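Local coordinates for mariner Mos1 transposase (Drosophila mauritiana, PDB 4MDB), which cuts the mariner transposon Mos1 out of DNA and pastes it elsewhere, using two divalent metal ions in an RNase H-like catalytic domain, at residues Gly68-Ser80 and Tyr84-Ala96. The protein carries 1 engineered substitution. Residues are numbered along the deposited sequence; the frame is centred on the assembly and turned at random.
Sequences GKKTMLCVWWDQS and YYELLKPGETVNA. Engineered in segment 84-96: A96 (natural residue Thr). Unlike the reference sequence in segment 84-96: P90 (reference Arg).
C74 and E86 pair across an antiparallel beta hairpin through two backbone hydrogen bonds, C74 N to E86 O (2.8 Å) and E86 N to C74 O (2.9 Å). W76 N also donates to Y84 O; the return bond, Y84 N to W76 O, is weak. L88 N donates to M72 O. Past the paired strand the chain turns at K89-E92, a type II turn, and G91 N closes on K70 O (2.7 Å). A water takes the N-H of M72 and donates to K89 O and E92 O, tying the turn to the strand.

Side chains pack on both faces of the hairpin. On one, CD1 of L73 meets CD2 of the Y85 ring at 3.5 Å. CG2 of T71 touches CD1 of L87, the two side chains crossing at about a right angle. The Y85 hydroxyl bonds D191. On the other face the planes of the W76 six-membered ring and the Y84 ring differ by 22°, but the rings are offset so far that little overlap remains; they meet through W76 CZ3 and Y84 CD2 (3.6 Å). With chi1 at 179° the Y84 ring swings away from its own N and runs alongside W76. V94 folds back here, its CG2 resting against two sulfurs, C74 SG at 3.7 Å and, in the M72 conformer described, M72 SD at 3.6 Å.

Strand 69-78 also pairs with strand 32-42, which carries the metal ligand D36; V75 bonds D36 through the backbone. Backbone bonds along the hairpin, with side chains packed on both faces, thus fix an edge of the RNase H-like sheet beside the active site.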
loop_
_atom_site.group_PDB
_atom_site.type_symbol
_atom_site.label_atom_id
_atom_site.label_comp_id
_atom_site.label_asym_id
_atom_site.label_seq_id
_atom_site.Cartn_x
_atom_site.Cartn_y
_atom_site.Cartn_z
ATOM N N GLY A 68 17.853 -18.421 7.957
ATOM C CA GLY A 68 18.372 -17.245 7.250
ATOM C C GLY A 68 17.598 -16.947 5.943
ATOM O O GLY A 68 18.145 -16.351 5.026
ATOM N N LYS A 69 16.326 -17.335 5.874
ATOM C CA LYS A 69 15.540 -17.144 4.658
ATOM C C LYS A 69 14.422 -16.110 4.863
ATOM O O LYS A 69 14.053 -15.782 5.993
ATOM C CB LYS A 69 14.949 -18.468 4.166
ATOM C CG LYS A 69 15.928 -19.294 3.335
ATOM C CD LYS A 69 15.229 -20.451 2.648
ATOM C CE LYS A 69 15.865 -20.781 1.308
ATOM N NZ LYS A 69 14.982 -21.723 0.565
ATOM N N LYS A 70 13.922 -15.598 3.744
ATOM C CA LYS A 70 12.859 -14.601 3.770
ATOM C C LYS A 70 12.006 -14.663 2.540
ATOM O O LYS A 70 12.464 -15.023 1.461
ATOM C CB LYS A 70 13.458 -13.228 3.968
ATOM C CG LYS A 70 14.435 -12.860 2.878
ATOM C CD LYS A 70 15.140 -11.542 3.139
ATOM C CE LYS A 70 16.014 -11.154 1.967
ATOM N NZ LYS A 70 16.323 -9.716 2.080
ATOM N N THR A 71 10.745 -14.242 2.696
ATOM C CA THR A 71 9.775 -14.213 1.641
ATOM C C THR A 71 9.170 -12.791 1.627
ATOM O O THR A 71 8.992 -12.188 2.644
ATOM C CB THR A 71 8.658 -15.258 1.852
ATOM O OG1 THR A 71 7.615 -15.078 0.901
ATOM C CG2 THR A 71 8.090 -15.178 3.273
ATOM N N MET A 72 8.915 -12.292 0.442
ATOM C CA MET A 72 8.317 -10.992 0.312
ATOM C C MET A 72 6.800 -11.123 0.289
ATOM O O MET A 72 6.209 -11.849 -0.519
ATOM C CB MET A 72 8.789 -10.335 -0.957
ATOM C CG MET A 72 8.565 -8.849 -0.959
ATOM S SD MET A 72 9.250 -7.991 -2.380
ATOM C CE MET A 72 10.962 -8.307 -2.017
ATOM N N LEU A 73 6.187 -10.368 1.176
ATOM C CA LEU A 73 4.735 -10.159 1.169
ATOM C C LEU A 73 4.484 -8.966 0.275
ATOM O O LEU A 73 5.067 -7.870 0.501
ATOM C CB LEU A 73 4.196 -9.944 2.528
ATOM C CG LEU A 73 2.760 -9.481 2.717
ATOM C CD1 LEU A 73 1.762 -10.509 2.243
ATOM C CD2 LEU A 73 2.558 -9.146 4.141
ATOM N N CYS A 74 3.529 -9.125 -0.641
ATOM C CA CYS A 74 3.063 -8.036 -1.512
ATOM C C CYS A 74 1.572 -7.984 -1.271
ATOM O O CYS A 74 0.884 -8.952 -1.555
ATOM C CB CYS A 74 3.334 -8.358 -2.937
ATOM S SG CYS A 74 5.083 -8.798 -3.277
ATOM N N VAL A 75 1.063 -6.879 -0.774
ATOM C CA VAL A 75 -0.360 -6.896 -0.426
ATOM C C VAL A 75 -1.006 -5.595 -0.850
ATOM O O VAL A 75 -0.417 -4.522 -0.747
ATOM C CB VAL A 75 -0.533 -7.146 1.114
ATOM C CG1 VAL A 75 0.249 -6.113 1.932
ATOM C CG2 VAL A 75 -1.958 -7.060 1.574
ATOM N N TRP A 76 -2.278 -5.707 -1.169
ATOM C CA TRP A 76 -3.122 -4.583 -1.604
ATOM C C TRP A 76 -4.441 -4.627 -0.857
ATOM O O TRP A 76 -4.994 -5.684 -0.670
ATOM C CB TRP A 76 -3.364 -4.544 -3.107
ATOM C CG TRP A 76 -2.136 -4.463 -3.913
ATOM C CD1 TRP A 76 -1.531 -3.319 -4.362
ATOM C CD2 TRP A 76 -1.245 -5.535 -4.272
ATOM N NE1 TRP A 76 -0.357 -3.608 -5.024
ATOM C CE2 TRP A 76 -0.196 -4.974 -5.008
ATOM C CE3 TRP A 76 -1.297 -6.946 -4.119
ATOM C CZ2 TRP A 76 0.859 -5.748 -5.513
ATOM C CZ3 TRP A 76 -0.240 -7.705 -4.606
ATOM C CH2 TRP A 76 0.798 -7.094 -5.295
ATOM N N TRP A 77 -4.930 -3.449 -0.472
ATOM C CA TRP A 77 -6.070 -3.335 0.423
ATOM C C TRP A 77 -6.772 -2.019 0.305
ATOM O O TRP A 77 -6.241 -1.089 -0.290
ATOM C CB TRP A 77 -5.676 -3.616 1.844
ATOM C CG TRP A 77 -4.635 -2.656 2.427
ATOM C CD1 TRP A 77 -3.319 -2.627 2.118
ATOM C CD2 TRP A 77 -4.846 -1.616 3.396
ATOM N NE1 TRP A 77 -2.681 -1.650 2.855
ATOM C CE2 TRP A 77 -3.582 -1.032 3.667
ATOM C CE3 TRP A 77 -5.946 -1.158 4.100
ATOM C CZ2 TRP A 77 -3.438 0.037 4.583
ATOM C CZ3 TRP A 77 -5.804 -0.169 5.030
ATOM C CH2 TRP A 77 -4.552 0.437 5.273
ATOM N N ASP A 78 -7.991 -1.942 0.836
ATOM C CA ASP A 78 -8.746 -0.725 0.892
ATOM C C ASP A 78 -9.498 -0.639 2.209
ATOM O O ASP A 78 -9.200 -1.373 3.144
ATOM C CB ASP A 78 -9.612 -0.594 -0.361
ATOM C CG ASP A 78 -10.826 -1.591 -0.354
ATOM O OD1 ASP A 78 -10.966 -2.334 0.618
ATOM O OD2 ASP A 78 -11.702 -1.454 -1.239
ATOM N N GLN A 79 -10.443 0.291 2.320
ATOM C CA GLN A 79 -11.046 0.563 3.593
ATOM C C GLN A 79 -11.942 -0.599 4.013
ATOM O O GLN A 79 -12.365 -0.593 5.178
ATOM C CB GLN A 79 -11.881 1.853 3.526
ATOM C CG GLN A 79 -13.010 1.757 2.569
ATOM C CD GLN A 79 -13.938 2.936 2.702
ATOM O OE1 GLN A 79 -13.498 4.073 2.611
ATOM N NE2 GLN A 79 -15.221 2.674 2.885
ATOM N N SER A 80 -12.169 -1.580 3.144
ATOM C CA SER A 80 -13.035 -2.734 3.425
ATOM C C SER A 80 -12.253 -3.978 3.799
ATOM O O SER A 80 -12.851 -4.970 4.191
ATOM C CB SER A 80 -13.930 -3.015 2.243
ATOM O OG SER A 80 -14.791 -1.879 2.049
ATOM N N TYR A 84 -6.041 -8.588 -2.155
ATOM C CA TYR A 84 -5.233 -9.527 -2.838
ATOM C C TYR A 84 -3.875 -9.474 -2.203
ATOM O O TYR A 84 -3.443 -8.427 -1.786
ATOM C CB TYR A 84 -5.127 -9.231 -4.298
ATOM C CG TYR A 84 -4.257 -10.173 -5.082
ATOM C CD1 TYR A 84 -4.627 -11.499 -5.228
ATOM C CD2 TYR A 84 -3.044 -9.791 -5.633
ATOM C CE1 TYR A 84 -3.869 -12.377 -6.007
ATOM C CE2 TYR A 84 -2.299 -10.648 -6.418
ATOM C CZ TYR A 84 -2.713 -11.946 -6.572
ATOM O OH TYR A 84 -1.907 -12.789 -7.274
ATOM N N TYR A 85 -3.223 -10.597 -2.035
ATOM C CA TYR A 85 -1.773 -10.595 -1.702
ATOM C C TYR A 85 -1.052 -11.777 -2.293
ATOM O O TYR A 85 -1.672 -12.805 -2.646
ATOM C CB TYR A 85 -1.563 -10.538 -0.190
ATOM C CG TYR A 85 -1.731 -11.848 0.577
ATOM C CD1 TYR A 85 -2.960 -12.222 1.103
ATOM C CD2 TYR A 85 -0.637 -12.682 0.806
ATOM C CE1 TYR A 85 -3.109 -13.406 1.824
ATOM C CE2 TYR A 85 -0.776 -13.885 1.492
ATOM C CZ TYR A 85 -1.998 -14.231 2.020
ATOM O OH TYR A 85 -2.137 -15.422 2.682
ATOM N N GLU A 86 0.246 -11.586 -2.448
ATOM C CA GLU A 86 1.170 -12.689 -2.828
ATOM C C GLU A 86 2.300 -12.774 -1.846
ATOM O O GLU A 86 2.787 -11.751 -1.324
ATOM C CB GLU A 86 1.680 -12.480 -4.245
ATOM C CG GLU A 86 0.646 -12.579 -5.342
ATOM C CD GLU A 86 1.220 -12.419 -6.725
ATOM O OE1 GLU A 86 2.490 -12.313 -6.831
ATOM O OE2 GLU A 86 0.443 -12.291 -7.722
ATOM N N LEU A 87 2.728 -14.014 -1.567
ATOM C CA LEU A 87 3.904 -14.263 -0.781
ATOM C C LEU A 87 4.883 -14.929 -1.772
ATOM O O LEU A 87 4.577 -15.957 -2.454
ATOM C CB LEU A 87 3.553 -15.088 0.431
ATOM C CG LEU A 87 4.618 -15.286 1.504
ATOM C CD1 LEU A 87 4.884 -14.046 2.373
ATOM C CD2 LEU A 87 4.288 -16.484 2.361
ATOM N N LEU A 88 5.997 -14.270 -1.993
ATOM C CA LEU A 88 6.900 -14.708 -3.047
ATOM C C LEU A 88 7.739 -15.876 -2.487
ATOM O O LEU A 88 7.926 -16.015 -1.281
ATOM C CB LEU A 88 7.776 -13.568 -3.562
ATOM C CG LEU A 88 7.385 -12.690 -4.775
ATOM C CD1 LEU A 88 5.910 -12.476 -4.987
ATOM C CD2 LEU A 88 8.126 -11.357 -4.854
ATOM N N LYS A 89 8.239 -16.685 -3.404
ATOM C CA LYS A 89 9.073 -17.799 -3.031
ATOM C C LYS A 89 10.352 -17.257 -2.433
ATOM O O LYS A 89 10.858 -16.197 -2.845
ATOM C CB LYS A 89 9.301 -18.709 -4.233
ATOM C CG LYS A 89 7.991 -19.319 -4.728
ATOM C CD LYS A 89 8.104 -20.804 -5.032
ATOM C CE LYS A 89 9.005 -21.064 -6.235
ATOM N NZ LYS A 89 8.481 -20.447 -7.492
ATOM N N PRO A 90 10.873 -17.963 -1.435
ATOM C CA PRO A 90 11.957 -17.427 -0.630
ATOM C C PRO A 90 13.095 -16.804 -1.415
ATOM O O PRO A 90 13.549 -17.365 -2.405
ATOM C CB PRO A 90 12.404 -18.641 0.186
ATOM C CG PRO A 90 11.117 -19.360 0.445
ATOM C CD PRO A 90 10.252 -19.127 -0.776
ATOM N N GLY A 91 13.490 -15.598 -1.003
ATOM C CA GLY A 91 14.586 -14.877 -1.620
ATOM C C GLY A 91 14.253 -14.078 -2.879
ATOM O O GLY A 91 14.982 -13.165 -3.206
ATOM N N GLU A 92 13.151 -14.414 -3.563
ATOM C CA GLU A 92 12.762 -13.779 -4.844
ATOM C C GLU A 92 12.141 -12.390 -4.594
ATOM O O GLU A 92 11.522 -12.127 -3.558
ATOM C CB GLU A 92 11.950 -14.768 -5.722
ATOM C CG GLU A 92 10.580 -14.412 -6.301
ATOM C CD GLU A 92 9.796 -15.679 -6.726
ATOM O OE1 GLU A 92 10.456 -16.642 -7.200
ATOM O OE2 GLU A 92 8.534 -15.749 -6.567
ATOM N N THR A 93 12.400 -11.502 -5.538
ATOM C CA THR A 93 12.163 -10.087 -5.400
ATOM C C THR A 93 11.089 -9.724 -6.444
ATOM O O THR A 93 10.823 -10.494 -7.358
ATOM C CB THR A 93 13.515 -9.369 -5.696
ATOM O OG1 THR A 93 13.564 -8.109 -5.023
ATOM C CG2 THR A 93 13.768 -9.228 -7.201
ATOM N N VAL A 94 10.437 -8.586 -6.263
ATOM C CA VAL A 94 9.569 -7.983 -7.293
ATOM C C VAL A 94 10.332 -7.166 -8.344
ATOM O O VAL A 94 10.942 -6.147 -8.046
ATOM C CB VAL A 94 8.576 -7.024 -6.624
ATOM C CG1 VAL A 94 7.736 -6.293 -7.669
ATOM C CG2 VAL A 94 7.707 -7.831 -5.665
ATOM N N ASN A 95 10.260 -7.613 -9.577
ATOM C CA ASN A 95 10.800 -6.860 -10.708
ATOM C C ASN A 95 9.645 -6.312 -11.557
ATOM O O ASN A 95 8.455 -6.587 -11.261
ATOM C CB ASN A 95 11.717 -7.747 -11.550
ATOM C CG ASN A 95 11.032 -9.001 -12.080
ATOM O OD1 ASN A 95 9.820 -9.088 -12.168
ATOM N ND2 ASN A 95 11.845 -9.990 -12.466
ATOM N N ALA A 96 9.998 -5.618 -12.633
ATOM C CA ALA A 96 8.998 -5.024 -13.530
ATOM C C ALA A 96 7.908 -6.028 -14.022
ATOM O O ALA A 96 6.672 -5.732 -13.951
ATOM C CB ALA A 96 9.717 -4.302 -14.674
HETATM O O HOH W 1 10.601 -13.639 -1.612
#